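Local structure of polar amino acid ABC uptake transporter substrate binding protein (Streptococcus thermophilus LMG 18311, 3HV1) at residues A[14-28]-A[55-69]. The protein probably binds a polar amino acid outside the cell and delivers it to an ABC transporter for uptake. Residues are numbered along the deposited sequence; the frame is centred on the assembly and turned at random.
Sequences WQTYTKEKKIKIGFD and FKLYGIDVEWQAIDW
Phe27 turns its ring across the neighbouring strand 61-66, where CE2 lies 3.3 Å from Ala66 N and CZ meets the Ala66 methyl. With chi1 at 71°, its CG sits between the backbone N and the carbonyl carbon, which brings the ring to the partner strand; there it receives the edge of the Trp64 indole in an offset edge-to-face pair, planes at 89°. Ile25, two residues earlier and on the same face of the sheet, lays CB over the six-membered ring of Trp64, its CG2 3.4 Å from Trp64 CZ3, while CD1 presses tightly on Val62 CG1 (3.5 Å). How such a row is kept in step is seen in the backbone: strands 22-27 and 61-66 run parallel, joined by alternating bonds such as Gln65 N to Ile25 O (2.8 Å), and helix 46-56, packed over Ile25 and Trp64, belongs to the connection between them, a beta-alpha-beta crossover of the periplasmic-binding-protein fold. Asn52 of that helix accepts a hydrogen bond from Trp64 NE1. Just ahead of strand 61-66, Ile60 sets CG2 against Ile23 CG2 (3.7 Å) and CD1 against Trp14 CH2 of helix 14-20 (3.8 Å). The Trp14 edge in turn meets the face of Tyr58 in a T-shaped stack, centroids 5.2 Å apart.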
ATOM      1  N   TRP A  14      -6.637  23.561   0.621  1.00 30.97           N
ATOM      2  CA  TRP A  14      -7.178  23.140   1.911  1.00 30.32           C
ATOM      3  C   TRP A  14      -7.700  24.348   2.680  1.00 31.38           C
ATOM      4  O   TRP A  14      -8.746  24.283   3.324  1.00 29.70           O
ATOM      5  CB  TRP A  14      -6.134  22.391   2.747  1.00 29.37           C
ATOM      6  CG  TRP A  14      -6.695  21.921   4.064  1.00 28.30           C
ATOM      7  CD1 TRP A  14      -6.352  22.368   5.306  1.00 28.27           C
ATOM      8  CD2 TRP A  14      -7.741  20.956   4.259  1.00 28.35           C
ATOM      9  NE1 TRP A  14      -7.116  21.747   6.262  1.00 28.12           N
ATOM     10  CE2 TRP A  14      -7.979  20.876   5.651  1.00 27.73           C
ATOM     11  CE3 TRP A  14      -8.504  20.156   3.394  1.00 25.69           C
ATOM     12  CZ2 TRP A  14      -8.950  20.025   6.203  1.00 25.46           C
ATOM     13  CZ3 TRP A  14      -9.471  19.307   3.942  1.00 24.29           C
ATOM     14  CH2 TRP A  14      -9.683  19.252   5.334  1.00 24.70           C
ATOM     15  N   GLN A  15      -6.970  25.455   2.597  1.00 33.95           N
ATOM     16  CA  GLN A  15      -7.367  26.687   3.272  1.00 34.88           C
ATOM     17  C   GLN A  15      -8.722  27.184   2.798  1.00 32.41           C
ATOM     18  O   GLN A  15      -9.525  27.676   3.588  1.00 33.09           O
ATOM     19  CB  GLN A  15      -6.317  27.771   3.034  1.00 40.38           C
ATOM     20  CG  GLN A  15      -5.260  27.820   4.109  1.00 47.08           C
ATOM     21  CD  GLN A  15      -5.809  28.379   5.404  1.00 51.47           C
ATOM     22  OE1 GLN A  15      -6.169  29.556   5.477  1.00 54.76           O
ATOM     23  NE2 GLN A  15      -5.889  27.537   6.430  1.00 53.91           N
ATOM     24  N   THR A  16      -8.970  27.055   1.502  1.00 31.17           N
ATOM     25  CA  THR A  16     -10.231  27.492   0.930  1.00 30.09           C
ATOM     26  C   THR A  16     -11.369  26.556   1.331  1.00 28.23           C
ATOM     27  O   THR A  16     -12.431  27.010   1.755  1.00 27.58           O
ATOM     28  CB  THR A  16     -10.124  27.582  -0.605  1.00 31.22           C
ATOM     29  OG1 THR A  16      -9.212  28.634  -0.950  1.00 34.27           O
ATOM     30  CG2 THR A  16     -11.473  27.867  -1.231  1.00 32.24           C
ATOM     31  N   TYR A  17     -11.146  25.250   1.219  1.00 27.54           N
ATOM     32  CA  TYR A  17     -12.181  24.288   1.583  1.00 27.81           C
ATOM     33  C   TYR A  17     -12.660  24.495   3.015  1.00 26.85           C
ATOM     34  O   TYR A  17     -13.854  24.500   3.276  1.00 28.51           O
ATOM     35  CB  TYR A  17     -11.673  22.853   1.422  1.00 26.66           C
ATOM     36  CG  TYR A  17     -11.177  22.518   0.037  1.00 26.38           C
ATOM     37  CD1 TYR A  17     -11.922  22.846  -1.097  1.00 27.16           C
ATOM     38  CD2 TYR A  17      -9.968  21.853  -0.142  1.00 28.03           C
ATOM     39  CE1 TYR A  17     -11.465  22.513  -2.381  1.00 26.68           C
ATOM     40  CE2 TYR A  17      -9.507  21.521  -1.409  1.00 27.48           C
ATOM     41  CZ  TYR A  17     -10.257  21.851  -2.522  1.00 25.37           C
ATOM     42  OH  TYR A  17      -9.793  21.504  -3.769  1.00 27.02           O
ATOM     43  N   THR A  18     -11.728  24.650   3.946  1.00 30.43           N
ATOM     44  CA  THR A  18     -12.092  24.853   5.339  1.00 31.30           C
ATOM     45  C   THR A  18     -12.748  26.215   5.522  1.00 32.72           C
ATOM     46  O   THR A  18     -13.719  26.349   6.264  1.00 32.16           O
ATOM     47  CB  THR A  18     -10.869  24.797   6.248  1.00 33.01           C
ATOM     48  OG1 THR A  18      -9.878  25.709   5.758  1.00 34.57           O
ATOM     49  CG2 THR A  18     -10.298  23.393   6.290  1.00 32.57           C
ATOM     50  N   LYS A  19     -12.210  27.223   4.844  1.00 33.45           N
ATOM     51  CA  LYS A  19     -12.750  28.573   4.941  1.00 36.06           C
ATOM     52  C   LYS A  19     -14.165  28.653   4.380  1.00 34.72           C
ATOM     53  O   LYS A  19     -15.068  29.135   5.056  1.00 35.91           O
ATOM     54  CB  LYS A  19     -11.843  29.576   4.212  1.00 38.89           C
ATOM     55  CG  LYS A  19     -12.523  30.906   3.845  1.00 41.40           C
ATOM     56  CD  LYS A  19     -13.217  31.549   5.043  1.00 44.41           C
ATOM     57  CE  LYS A  19     -14.027  32.780   4.626  1.00 46.49           C
ATOM     58  NZ  LYS A  19     -14.853  33.331   5.746  1.00 44.79           N
ATOM     59  N   GLU A  20     -14.353  28.188   3.148  1.00 32.77           N
ATOM     60  CA  GLU A  20     -15.671  28.220   2.524  1.00 32.82           C
ATOM     61  C   GLU A  20     -16.546  27.111   3.088  1.00 29.67           C
ATOM     62  O   GLU A  20     -17.747  27.064   2.824  1.00 28.35           O
ATOM     63  CB  GLU A  20     -15.571  28.037   1.006  1.00 35.63           C
ATOM     64  CG  GLU A  20     -14.538  28.906   0.320  1.00 41.31           C
ATOM     65  CD  GLU A  20     -14.660  28.859  -1.193  1.00 45.45           C
ATOM     66  OE1 GLU A  20     -15.047  27.799  -1.733  1.00 47.20           O
ATOM     67  OE2 GLU A  20     -14.359  29.880  -1.849  1.00 48.80           O
ATOM     68  N   LYS A  21     -15.930  26.214   3.851  1.00 28.22           N
ATOM     69  CA  LYS A  21     -16.644  25.091   4.454  1.00 26.03           C
ATOM     70  C   LYS A  21     -17.392  24.323   3.375  1.00 24.31           C
ATOM     71  O   LYS A  21     -18.539  23.931   3.560  1.00 23.20           O
ATOM     72  CB  LYS A  21     -17.633  25.593   5.505  1.00 28.23           C
ATOM     73  CG  LYS A  21     -16.981  26.283   6.692  1.00 32.01           C
ATOM     74  CD  LYS A  21     -18.031  26.740   7.693  1.00 35.28           C
ATOM     75  CE  LYS A  21     -17.393  27.446   8.875  1.00 38.24           C
ATOM     76  NZ  LYS A  21     -18.429  28.026   9.772  1.00 41.26           N
ATOM     77  N   LYS A  22     -16.722  24.107   2.250  1.00 24.35           N
ATOM     78  CA  LYS A  22     -17.323  23.404   1.128  1.00 24.69           C
ATOM     79  C   LYS A  22     -16.290  22.734   0.245  1.00 22.15           C
ATOM     80  O   LYS A  22     -15.173  23.224   0.080  1.00 21.07           O
ATOM     81  CB  LYS A  22     -18.108  24.370   0.233  1.00 28.34           C
ATOM     82  CG  LYS A  22     -19.332  25.016   0.827  1.00 36.75           C
ATOM     83  CD  LYS A  22     -20.017  25.851  -0.261  1.00 39.83           C
ATOM     84  CE  LYS A  22     -21.267  26.554   0.237  1.00 43.40           C
ATOM     85  NZ  LYS A  22     -21.917  27.327  -0.865  1.00 44.47           N
ATOM     86  N   ILE A  23     -16.694  21.620  -0.350  1.00 22.49           N
ATOM     87  CA  ILE A  23     -15.850  20.883  -1.270  1.00 20.11           C
ATOM     88  C   ILE A  23     -16.833  20.183  -2.192  1.00 19.53           C
ATOM     89  O   ILE A  23     -17.899  19.771  -1.749  1.00 20.01           O
ATOM     90  CB  ILE A  23     -14.977  19.853  -0.538  1.00 22.71           C
ATOM     91  CG1 ILE A  23     -13.983  19.241  -1.525  1.00 23.34           C
ATOM     92  CG2 ILE A  23     -15.867  18.777   0.109  1.00 20.84           C
ATOM     93  CD1 ILE A  23     -12.710  18.727  -0.873  1.00 24.24           C
ATOM     94  N   LYS A  24     -16.493  20.070  -3.472  1.00 20.56           N
ATOM     95  CA  LYS A  24     -17.383  19.431  -4.439  1.00 20.65           C
ATOM     96  C   LYS A  24     -16.808  18.092  -4.877  1.00 19.25           C
ATOM     97  O   LYS A  24     -15.635  17.992  -5.225  1.00 20.52           O
ATOM     98  CB  LYS A  24     -17.599  20.345  -5.661  1.00 24.65           C
ATOM     99  CG  LYS A  24     -18.556  19.769  -6.709  1.00 31.01           C
ATOM    100  CD  LYS A  24     -18.933  20.781  -7.812  1.00 34.21           C
ATOM    101  CE  LYS A  24     -19.928  21.820  -7.313  1.00 37.34           C
ATOM    102  NZ  LYS A  24     -20.540  22.632  -8.409  1.00 38.86           N
ATOM    103  N   ILE A  25     -17.644  17.062  -4.851  1.00 20.44           N
ATOM    104  CA  ILE A  25     -17.216  15.724  -5.224  1.00 18.87           C
ATOM    105  C   ILE A  25     -18.041  15.182  -6.379  1.00 19.51           C
ATOM    106  O   ILE A  25     -19.275  15.234  -6.363  1.00 22.39           O
ATOM    107  CB  ILE A  25     -17.332  14.762  -4.016  1.00 18.42           C
ATOM    108  CG1 ILE A  25     -16.564  15.359  -2.827  1.00 18.36           C
ATOM    109  CG2 ILE A  25     -16.789  13.380  -4.394  1.00 14.84           C
ATOM    110  CD1 ILE A  25     -16.595  14.503  -1.567  1.00 17.39           C
ATOM    111  N   GLY A  26     -17.346  14.671  -7.388  1.00 19.95           N
ATOM    112  CA  GLY A  26     -18.022  14.129  -8.547  1.00 20.98           C
ATOM    113  C   GLY A  26     -18.201  12.629  -8.451  1.00 21.10           C
ATOM    114  O   GLY A  26     -17.321  11.924  -7.961  1.00 21.21           O
ATOM    115  N   PHE A  27     -19.338  12.143  -8.932  1.00 20.42           N
ATOM    116  CA  PHE A  27     -19.627  10.716  -8.899  1.00 23.12           C
ATOM    117  C   PHE A  27     -20.508  10.309 -10.066  1.00 23.70           C
ATOM    118  O   PHE A  27     -21.161  11.143 -10.682  1.00 23.93           O
ATOM    119  CB  PHE A  27     -20.333  10.353  -7.589  1.00 20.35           C
ATOM    120  CG  PHE A  27     -21.751  10.858  -7.496  1.00 22.81           C
ATOM    121  CD1 PHE A  27     -22.822   9.971  -7.535  1.00 20.07           C
ATOM    122  CD2 PHE A  27     -22.015  12.218  -7.376  1.00 21.42           C
ATOM    123  CE1 PHE A  27     -24.133  10.429  -7.456  1.00 21.17           C
ATOM    124  CE2 PHE A  27     -23.317  12.686  -7.298  1.00 21.07           C
ATOM    125  CZ  PHE A  27     -24.380  11.788  -7.339  1.00 21.56           C
ATOM    126  N   ASP A  28     -20.508   9.012 -10.355  1.00 24.42           N
ATOM    127  CA  ASP A  28     -21.325   8.437 -11.417  1.00 24.38           C
ATOM    128  C   ASP A  28     -22.673   8.108 -10.765  1.00 24.50           C
ATOM    129  O   ASP A  28     -22.753   7.204  -9.938  1.00 23.68           O
ATOM    130  CB  ASP A  28     -20.647   7.160 -11.926  1.00 25.47           C
ATOM    131  CG  ASP A  28     -21.438   6.463 -13.018  1.00 28.57           C
ATOM    132  OD1 ASP A  28     -22.666   6.671 -13.105  1.00 25.80           O
ATOM    133  OD2 ASP A  28     -20.822   5.684 -13.777  1.00 30.64           O
ATOM    134  N   PHE A  55     -15.779  14.583   5.906  1.00 15.85           N
ATOM    135  CA  PHE A  55     -15.778  16.038   5.897  1.00 15.34           C
ATOM    136  C   PHE A  55     -16.533  16.678   7.040  1.00 17.80           C
ATOM    137  O   PHE A  55     -16.271  17.828   7.396  1.00 19.12           O
ATOM    138  CB  PHE A  55     -16.217  16.531   4.526  1.00 17.24           C
ATOM    139  CG  PHE A  55     -15.168  16.295   3.479  1.00 18.17           C
ATOM    140  CD1 PHE A  55     -13.963  16.993   3.529  1.00 19.71           C
ATOM    141  CD2 PHE A  55     -15.323  15.300   2.524  1.00 17.09           C
ATOM    142  CE1 PHE A  55     -12.924  16.692   2.644  1.00 18.96           C
ATOM    143  CE2 PHE A  55     -14.294  14.993   1.635  1.00 18.18           C
ATOM    144  CZ  PHE A  55     -13.087  15.691   1.698  1.00 18.18           C
ATOM    145  N   LYS A  56     -17.428  15.919   7.664  1.00 17.03           N
ATOM    146  CA  LYS A  56     -18.157  16.443   8.807  1.00 15.32           C
ATOM    147  C   LYS A  56     -17.147  16.680   9.931  1.00 17.41           C
ATOM    148  O   LYS A  56     -17.328  17.560  10.772  1.00 15.02           O
ATOM    149  CB  LYS A  56     -19.217  15.447   9.258  1.00 18.12           C
ATOM    150  CG  LYS A  56     -20.122  15.946  10.382  1.00 21.51           C
ATOM    151  CD  LYS A  56     -21.127  14.866  10.772  1.00 22.21           C
ATOM    152  CE  LYS A  56     -22.130  15.366  11.797  1.00 22.78           C
ATOM    153  NZ  LYS A  56     -23.151  14.320  12.122  1.00 21.75           N
ATOM    154  N   LEU A  57     -16.078  15.887   9.939  1.00 17.17           N
ATOM    155  CA  LEU A  57     -15.030  16.020  10.956  1.00 16.51           C
ATOM    156  C   LEU A  57     -14.375  17.387  10.899  1.00 17.53           C
ATOM    157  O   LEU A  57     -13.905  17.908  11.907  1.00 17.10           O
ATOM    158  CB  LEU A  57     -13.932  14.992  10.727  1.00 16.10           C
ATOM    159  CG  LEU A  57     -14.314  13.525  10.860  1.00 16.75           C
ATOM    160  CD1 LEU A  57     -13.134  12.649  10.414  1.00 15.80           C
ATOM    161  CD2 LEU A  57     -14.698  13.252  12.297  1.00 17.61           C
ATOM    162  N   TYR A  58     -14.327  17.943   9.696  1.00 18.42           N
ATOM    163  CA  TYR A  58     -13.682  19.224   9.468  1.00 19.77           C
ATOM    164  C   TYR A  58     -14.650  20.378   9.301  1.00 20.21           C
ATOM    165  O   TYR A  58     -14.232  21.504   9.027  1.00 20.37           O
ATOM    166  CB  TYR A  58     -12.786  19.120   8.233  1.00 20.16           C
ATOM    167  CG  TYR A  58     -11.717  18.049   8.353  1.00 20.07           C
ATOM    168  CD1 TYR A  58     -10.605  18.235   9.178  1.00 20.04           C
ATOM    169  CD2 TYR A  58     -11.815  16.851   7.640  1.00 19.59           C
ATOM    170  CE1 TYR A  58      -9.612  17.255   9.292  1.00 21.06           C
ATOM    171  CE2 TYR A  58     -10.826  15.863   7.748  1.00 20.97           C
ATOM    172  CZ  TYR A  58      -9.726  16.076   8.575  1.00 20.59           C
ATOM    173  OH  TYR A  58      -8.741  15.115   8.659  1.00 22.32           O
ATOM    174  N   GLY A  59     -15.937  20.101   9.477  1.00 21.91           N
ATOM    175  CA  GLY A  59     -16.935  21.144   9.327  1.00 23.52           C
ATOM    176  C   GLY A  59     -17.034  21.602   7.883  1.00 25.09           C
ATOM    177  O   GLY A  59     -17.255  22.781   7.604  1.00 26.69           O
ATOM    178  N   ILE A  60     -16.855  20.669   6.955  1.00 22.85           N
ATOM    179  CA  ILE A  60     -16.935  20.987   5.536  1.00 21.22           C
ATOM    180  C   ILE A  60     -18.133  20.279   4.931  1.00 21.43           C
ATOM    181  O   ILE A  60     -18.267  19.061   5.060  1.00 21.72           O
ATOM    182  CB  ILE A  60     -15.657  20.541   4.789  1.00 21.04           C
ATOM    183  CG1 ILE A  60     -14.465  21.386   5.258  1.00 19.38           C
ATOM    184  CG2 ILE A  60     -15.863  20.660   3.280  1.00 22.27           C
ATOM    185  CD1 ILE A  60     -13.121  20.863   4.805  1.00 20.81           C
ATOM    186  N   ASP A  61     -19.009  21.058   4.301  1.00 21.71           N
ATOM    187  CA  ASP A  61     -20.194  20.522   3.646  1.00 22.71           C
ATOM    188  C   ASP A  61     -19.772  20.008   2.274  1.00 21.54           C
ATOM    189  O   ASP A  61     -18.910  20.600   1.613  1.00 22.51           O
ATOM    190  CB  ASP A  61     -21.261  21.609   3.481  1.00 24.98           C
ATOM    191  CG  ASP A  61     -21.902  22.010   4.798  1.00 27.98           C
ATOM    192  OD1 ASP A  61     -22.436  21.122   5.490  1.00 29.69           O
ATOM    193  OD2 ASP A  61     -21.878  23.213   5.136  1.00 30.44           O
ATOM    194  N   VAL A  62     -20.373  18.899   1.860  1.00 20.37           N
ATOM    195  CA  VAL A  62     -20.054  18.294   0.581  1.00 19.90           C
ATOM    196  C   VAL A  62     -21.121  18.577  -0.472  1.00 20.78           C
ATOM    197  O   VAL A  62     -22.319  18.370  -0.245  1.00 21.51           O
ATOM    198  CB  VAL A  62     -19.895  16.762   0.717  1.00 20.47           C
ATOM    199  CG1 VAL A  62     -19.478  16.151  -0.627  1.00 18.66           C
ATOM    200  CG2 VAL A  62     -18.858  16.448   1.789  1.00 17.49           C
ATOM    201  N   GLU A  63     -20.670  19.082  -1.613  1.00 21.69           N
ATOM    202  CA  GLU A  63     -21.553  19.360  -2.740  1.00 23.88           C
ATOM    203  C   GLU A  63     -21.379  18.171  -3.674  1.00 21.31           C
ATOM    204  O   GLU A  63     -20.336  18.027  -4.302  1.00 20.74           O
ATOM    205  CB  GLU A  63     -21.120  20.644  -3.456  1.00 29.37           C
ATOM    206  CG  GLU A  63     -21.816  20.870  -4.785  1.00 39.09           C
ATOM    207  CD  GLU A  63     -23.222  21.399  -4.631  1.00 44.17           C
ATOM    208  OE1 GLU A  63     -23.367  22.566  -4.200  1.00 47.31           O
ATOM    209  OE2 GLU A  63     -24.181  20.653  -4.939  1.00 48.21           O
ATOM    210  N   TRP A  64     -22.390  17.315  -3.751  1.00 20.47           N
ATOM    211  CA  TRP A  64     -22.312  16.141  -4.607  1.00 21.90           C
ATOM    212  C   TRP A  64     -22.738  16.456  -6.037  1.00 23.93           C
ATOM    213  O   TRP A  64     -23.855  16.895  -6.282  1.00 21.89           O
ATOM    214  CB  TRP A  64     -23.163  15.015  -4.019  1.00 21.37           C
ATOM    215  CG  TRP A  64     -22.517  14.388  -2.799  1.00 21.14           C
ATOM    216  CD1 TRP A  64     -22.809  14.632  -1.483  1.00 20.55           C
ATOM    217  CD2 TRP A  64     -21.447  13.436  -2.803  1.00 18.18           C
ATOM    218  NE1 TRP A  64     -21.984  13.879  -0.666  1.00 16.57           N
ATOM    219  CE2 TRP A  64     -21.141  13.140  -1.452  1.00 17.98           C
ATOM    220  CE3 TRP A  64     -20.714  12.808  -3.816  1.00 18.03           C
ATOM    221  CZ2 TRP A  64     -20.131  12.240  -1.096  1.00 17.05           C
ATOM    222  CZ3 TRP A  64     -19.706  11.911  -3.459  1.00 19.26           C
ATOM    223  CH2 TRP A  64     -19.428  11.637  -2.107  1.00 19.21           C
ATOM    224  N   GLN A  65     -21.830  16.219  -6.971  1.00 24.23           N
ATOM    225  CA  GLN A  65     -22.083  16.505  -8.373  1.00 25.54           C
ATOM    226  C   GLN A  65     -22.092  15.258  -9.252  1.00 23.77           C
ATOM    227  O   GLN A  65     -21.066  14.614  -9.437  1.00 23.93           O
ATOM    228  CB  GLN A  65     -21.022  17.482  -8.879  1.00 27.51           C
ATOM    229  CG  GLN A  65     -21.192  17.911 -10.323  1.00 33.84           C
ATOM    230  CD  GLN A  65     -22.427  18.754 -10.525  1.00 36.27           C
ATOM    231  OE1 GLN A  65     -22.561  19.833  -9.943  1.00 35.62           O
ATOM    232  NE2 GLN A  65     -23.345  18.265 -11.349  1.00 39.09           N
ATOM    233  N   ALA A  66     -23.256  14.910  -9.786  1.00 24.56           N
ATOM    234  CA  ALA A  66     -23.337  13.754 -10.676  1.00 26.25           C
ATOM    235  C   ALA A  66     -22.628  14.206 -11.947  1.00 26.36           C
ATOM    236  O   ALA A  66     -22.917  15.282 -12.462  1.00 28.07           O
ATOM    237  CB  ALA A  66     -24.802  13.404 -10.967  1.00 24.33           C
ATOM    238  N   ILE A  67     -21.697  13.405 -12.453  1.00 26.77           N
ATOM    239  CA  ILE A  67     -20.962  13.792 -13.651  1.00 28.36           C
ATOM    240  C   ILE A  67     -20.961  12.719 -14.733  1.00 30.51           C
ATOM    241  O   ILE A  67     -21.353  11.580 -14.495  1.00 29.96           O
ATOM    242  CB  ILE A  67     -19.486  14.087 -13.331  1.00 25.21           C
ATOM    243  CG1 ILE A  67     -18.807  12.804 -12.823  1.00 26.44           C
ATOM    244  CG2 ILE A  67     -19.381  15.196 -12.295  1.00 26.63           C
ATOM    245  CD1 ILE A  67     -17.307  12.933 -12.596  1.00 23.60           C
ATOM    246  N   ASP A  68     -20.543  13.104 -15.936  1.00 31.93           N
ATOM    247  CA  ASP A  68     -20.416  12.144 -17.021  1.00 33.83           C
ATOM    248  C   ASP A  68     -19.122  11.469 -16.570  1.00 32.91           C
ATOM    249  O   ASP A  68     -18.064  12.096 -16.582  1.00 31.94           O
ATOM    250  CB  ASP A  68     -20.202  12.861 -18.361  1.00 36.80           C
ATOM    251  CG  ASP A  68     -20.022  11.894 -19.519  1.00 41.95           C
ATOM    252  OD1 ASP A  68     -19.200  10.960 -19.387  1.00 39.78           O
ATOM    253  OD2 ASP A  68     -20.697  12.075 -20.563  1.00 43.36           O
ATOM    254  N   TRP A  69     -19.207  10.210 -16.151  1.00 34.01           N
ATOM    255  CA  TRP A  69     -18.034   9.496 -15.640  1.00 33.42           C
ATOM    256  C   TRP A  69     -16.801   9.545 -16.542  1.00 34.94           C
ATOM    257  O   TRP A  69     -15.676   9.674 -16.057  1.00 33.77           O
ATOM    258  CB  TRP A  69     -18.404   8.039 -15.327  1.00 33.84           C
ATOM    259  CG  TRP A  69     -17.403   7.311 -14.448  1.00 33.00           C
ATOM    260  CD1 TRP A  69     -16.742   6.158 -14.751  1.00 33.13           C
ATOM    261  CD2 TRP A  69     -16.976   7.682 -13.126  1.00 31.30           C
ATOM    262  NE1 TRP A  69     -15.930   5.785 -13.705  1.00 32.79           N
ATOM    263  CE2 TRP A  69     -16.052   6.703 -12.696  1.00 31.55           C
ATOM    264  CE3 TRP A  69     -17.283   8.744 -12.266  1.00 31.64           C
ATOM    265  CZ2 TRP A  69     -15.426   6.753 -11.437  1.00 28.70           C
ATOM    266  CZ3 TRP A  69     -16.657   8.795 -11.010  1.00 30.66           C
ATOM    267  CH2 TRP A  69     -15.741   7.801 -10.614  1.00 28.03           C
TER